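Local structure of 2-hydroxy-3-oxopropionate reductase (Polaromonas sp. JS666, 4DLL) at residues V101-V104 with L105-G109; G167-P170 with A171-E174. The protein probably catalyses the NAD(P)-dependent interconversion of 2-hydroxy-3-oxopropionate (tartronate semialdehyde) and D-glycerate. All blocks are in the same frame, centred on the assembly; numbering follows the deposited sequence.

Interaction 1: residues V101-V104 with L105-G109; sequences VQDV and LFAQG
Val101-Val104 and Leu105-Gly109 meet as successive turns of one helix, 98-107, where it unwinds at its C-terminal end. Its regular part is held by two i to i+4 bonds, Leu105 N to Val101 O at 2.9 Å and Phe106 N to Gln102 O at 2.8 Å. Beyond them the turn widens to the pi type: Gln108 N, five residues on, bonds to Asp103 O (2.9 Å, N-H...O 142°), reaching the oxygen from 26° off the carbonyl plane. Gly109 then leaves the helix with positive phi (73°) and serves as N-cap of helix 110-113. This segment lies in the beta-alpha-beta crossover between the parallel strands 90-93 and 119-122 of the Rossmann-type domain. On the buried side Val101 and Leu105 point the same way, CG1 of the valine 4.0 Å from CD1 of the leucine, and Leu105 continues onto Phe120. Gln102 O lies oblique to the Phe106 ring, 3.3 Å from CD2, while Leu105 CB rests 3.6 Å above the ring plane, toward its rim; Arg137 of helix 128-140 makes a cation-pi contact with it. On the exposed side, Asp103 has CG anti to its own N, leaving OD1 3.3 Å from the methyl CB of Ala107.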
loop_
_atom_site.group_PDB
_atom_site.type_symbol
_atom_site.label_atom_id
_atom_site.label_comp_id
_atom_site.label_asym_id
_atom_site.label_seq_id
_atom_site.Cartn_x
_atom_site.Cartn_y
_atom_site.Cartn_z
ATOM N N VAL A 101 10.129 4.531 29.296
ATOM C CA VAL A 101 11.428 5.088 28.917
ATOM C C VAL A 101 11.880 6.148 29.928
ATOM O O VAL A 101 13.007 6.087 30.396
ATOM C CB VAL A 101 11.495 5.592 27.463
ATOM C CG1 VAL A 101 12.759 6.453 27.257
ATOM C CG2 VAL A 101 11.565 4.434 26.531
ATOM N N GLN A 102 10.983 7.066 30.300
ATOM C CA GLN A 102 11.240 8.105 31.292
ATOM C C GLN A 102 11.720 7.493 32.598
ATOM O O GLN A 102 12.726 7.922 33.152
ATOM C CB GLN A 102 9.957 8.917 31.508
ATOM C CG GLN A 102 9.800 9.624 32.911
ATOM C CD GLN A 102 9.986 11.135 32.863
ATOM O OE1 GLN A 102 9.746 11.783 31.832
ATOM N NE2 GLN A 102 10.396 11.712 34.000
ATOM N N ASP A 103 10.977 6.491 33.078
ATOM C CA ASP A 103 11.247 5.848 34.352
ATOM C C ASP A 103 12.638 5.225 34.340
ATOM O O ASP A 103 13.525 5.625 35.112
ATOM C CB ASP A 103 10.194 4.781 34.648
ATOM C CG ASP A 103 10.274 4.277 36.077
ATOM O OD1 ASP A 103 9.571 4.849 36.944
ATOM O OD2 ASP A 103 11.067 3.342 36.348
ATOM N N VAL A 104 12.846 4.276 33.436
ATOM C CA VAL A 104 14.191 3.704 33.229
ATOM C C VAL A 104 15.362 4.726 33.146
ATOM O O VAL A 104 16.383 4.577 33.834
ATOM C CB VAL A 104 14.223 2.729 32.036
ATOM C CG1 VAL A 104 15.618 2.119 31.888
ATOM C CG2 VAL A 104 13.223 1.631 32.278
ATOM N N LEU A 105 15.196 5.763 32.325
ATOM C CA LEU A 105 16.252 6.739 32.139
ATOM C C LEU A 105 16.493 7.535 33.416
ATOM O O LEU A 105 17.634 7.755 33.818
ATOM C CB LEU A 105 15.881 7.699 31.000
ATOM C CG LEU A 105 16.395 7.435 29.567
ATOM C CD1 LEU A 105 15.859 8.524 28.645
ATOM C CD2 LEU A 105 17.898 7.439 29.554
ATOM N N PHE A 106 15.415 7.964 34.067
ATOM C CA PHE A 106 15.561 8.879 35.196
ATOM C C PHE A 106 15.207 8.255 36.549
ATOM O O PHE A 106 16.040 8.262 37.440
ATOM C CB PHE A 106 14.855 10.213 34.901
ATOM C CG PHE A 106 15.232 10.786 33.553
ATOM C CD1 PHE A 106 16.487 11.360 33.346
ATOM C CD2 PHE A 106 14.351 10.704 32.476
ATOM C CE1 PHE A 106 16.864 11.849 32.078
ATOM C CE2 PHE A 106 14.717 11.193 31.200
ATOM C CZ PHE A 106 15.974 11.747 31.000
ATOM N N ALA A 107 14.028 7.663 36.714
ATOM C CA ALA A 107 13.731 6.961 37.981
ATOM C C ALA A 107 14.780 5.893 38.358
ATOM O O ALA A 107 15.051 5.681 39.552
ATOM C CB ALA A 107 12.339 6.315 37.940
ATOM N N GLN A 108 15.327 5.208 37.340
ATOM C CA GLN A 108 16.251 4.085 37.519
ATOM C C GLN A 108 17.708 4.490 37.262
ATOM O O GLN A 108 18.600 3.682 37.345
ATOM C CB GLN A 108 15.845 2.888 36.623
ATOM C CG GLN A 108 14.735 2.017 37.186
ATOM C CD GLN A 108 14.619 0.626 36.502
ATOM O OE1 GLN A 108 13.569 0.301 35.926
ATOM N NE2 GLN A 108 15.696 -0.192 36.560
ATOM N N GLY A 109 17.938 5.747 36.924
ATOM C CA GLY A 109 19.283 6.283 36.916
ATOM C C GLY A 109 20.208 5.824 35.798
ATOM O O GLY A 109 21.421 5.800 35.973
#

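Interaction 2: residues G167-P170 with A171-E174; sequences GGKP and ADFE
Asp172 OD2 accepts a hydrogen bond of 2.7 Å from a water, which takes the N-H of Lys169 at 3.0 Å from Lys169 N. Lys169 is the N-cap of helix 170-183 and Asp172 stands three residues on, so the water stands in for one half of a capping box. With CG beside its own N (chi1 -71°), Asp172 turns back toward the start of the helix, and OD2 also comes within 3.9 Å of Lys169 CB. A carboxylate here would probably be stabilised by the positive end of the helix dipole. The lysine chain, bent at chi2 and chi4, carries its ammonium group away from this turn. Two backbone bonds open the helix, Phe173 N to Lys169 O (3.0 Å) and Glu174 N to Pro170 O (2.8 Å). Pro170 has no N-H to satisfy. Glu174 lays its CG 3.5 Å from Pro170 O. Ahead of the cap, Gly168 adopts backbone angles (phi 149°) at which a CB would press against the carbonyl oxygen of Gly167; its own carbonyl oxygen receives His188 NE2. Beneath the turn Phe173 stacks on His188 of strand 184-190 and reaches Leu146 of strand 144-151, pinning the helix start against the sheet.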
loop_
_atom_site.group_PDB
_atom_site.type_symbol
_atom_site.label_atom_id
_atom_site.label_comp_id
_atom_site.label_asym_id
_atom_site.label_seq_id
_atom_site.Cartn_x
_atom_site.Cartn_y
_atom_site.Cartn_z
ATOM N N GLY A 167 16.006 10.464 13.872
ATOM C CA GLY A 167 15.869 11.918 14.183
ATOM C C GLY A 167 17.091 12.285 15.000
ATOM O O GLY A 167 17.460 11.509 15.881
ATOM N N GLY A 168 17.753 13.425 14.694
ATOM C CA GLY A 168 18.811 13.979 15.568
ATOM C C GLY A 168 19.864 14.731 14.771
ATOM O O GLY A 168 19.604 15.153 13.644
ATOM N N LYS A 169 21.073 14.841 15.326
ATOM C CA LYS A 169 22.107 15.690 14.722
ATOM C C LYS A 169 22.939 14.868 13.712
ATOM O O LYS A 169 23.104 13.698 13.909
ATOM C CB LYS A 169 22.947 16.403 15.829
ATOM C CG LYS A 169 22.051 17.212 16.874
ATOM C CD LYS A 169 21.152 18.375 16.169
ATOM C CE LYS A 169 19.775 18.740 16.843
ATOM N NZ LYS A 169 18.568 17.848 16.419
ATOM N N PRO A 170 23.423 15.470 12.607
ATOM C CA PRO A 170 24.128 14.644 11.612
ATOM C C PRO A 170 25.332 13.913 12.197
ATOM O O PRO A 170 25.452 12.719 12.002
ATOM C CB PRO A 170 24.538 15.650 10.528
ATOM C CG PRO A 170 23.554 16.689 10.620
ATOM C CD PRO A 170 23.304 16.852 12.130
ATOM N N ALA A 171 26.172 14.606 12.964
ATOM C CA ALA A 171 27.328 13.982 13.628
ATOM C C ALA A 171 26.973 12.781 14.495
ATOM O O ALA A 171 27.675 11.795 14.468
ATOM C CB ALA A 171 28.094 15.008 14.454
ATOM N N ASP A 172 25.878 12.857 15.255
ATOM C CA ASP A 172 25.465 11.738 16.088
ATOM C C ASP A 172 24.996 10.570 15.187
ATOM O O ASP A 172 25.346 9.394 15.424
ATOM C CB ASP A 172 24.358 12.189 17.059
ATOM C CG ASP A 172 24.876 13.117 18.162
ATOM O OD1 ASP A 172 26.026 12.929 18.599
ATOM O OD2 ASP A 172 24.133 14.006 18.637
ATOM N N PHE A 173 24.224 10.908 14.133
ATOM C CA PHE A 173 23.741 9.920 13.212
ATOM C C PHE A 173 24.913 9.237 12.524
ATOM O O PHE A 173 24.876 8.022 12.374
ATOM C CB PHE A 173 22.786 10.540 12.166
ATOM C CG PHE A 173 22.389 9.589 11.064
ATOM C CD1 PHE A 173 21.344 8.655 11.276
ATOM C CD2 PHE A 173 23.059 9.619 9.822
ATOM C CE1 PHE A 173 20.942 7.765 10.296
ATOM C CE2 PHE A 173 22.691 8.713 8.793
ATOM C CZ PHE A 173 21.626 7.783 9.014
ATOM N N GLU A 174 25.940 9.990 12.100
ATOM C CA GLU A 174 27.120 9.283 11.562
ATOM C C GLU A 174 27.785 8.409 12.624
ATOM O O GLU A 174 28.156 7.277 12.379
ATOM C CB GLU A 174 28.119 10.253 10.929
ATOM C CG GLU A 174 27.501 10.962 9.763
ATOM C CD GLU A 174 27.296 10.013 8.605
ATOM O OE1 GLU A 174 28.289 9.317 8.268
ATOM O OE2 GLU A 174 26.161 9.944 8.034
HETATM O O HOH W 1 21.481 13.752 18.045
#

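Interactions 1 and 2 lie in the same Rossmann-type, NAD-binding domain and follow one another along the chain, with centres 23 Å apart and nearest atoms about 13 Å apart; they do not touch. Each belongs to a helix connecting neighbouring parallel strands of the mixed sheet. The first is at the C-terminal end of helix 98-107, between strands 90-93 and 119-122 in the middle of the sheet; the second is at the N-terminal end of helix 170-183, between 162-167 and 184-190 at one border. Strand 144-151 separates 119-122 from 162-167 in the sheet order. One contact closes a helix and the other opens one, each within a crossover between parallel strands, so both are local packing of helix ends in the same domain.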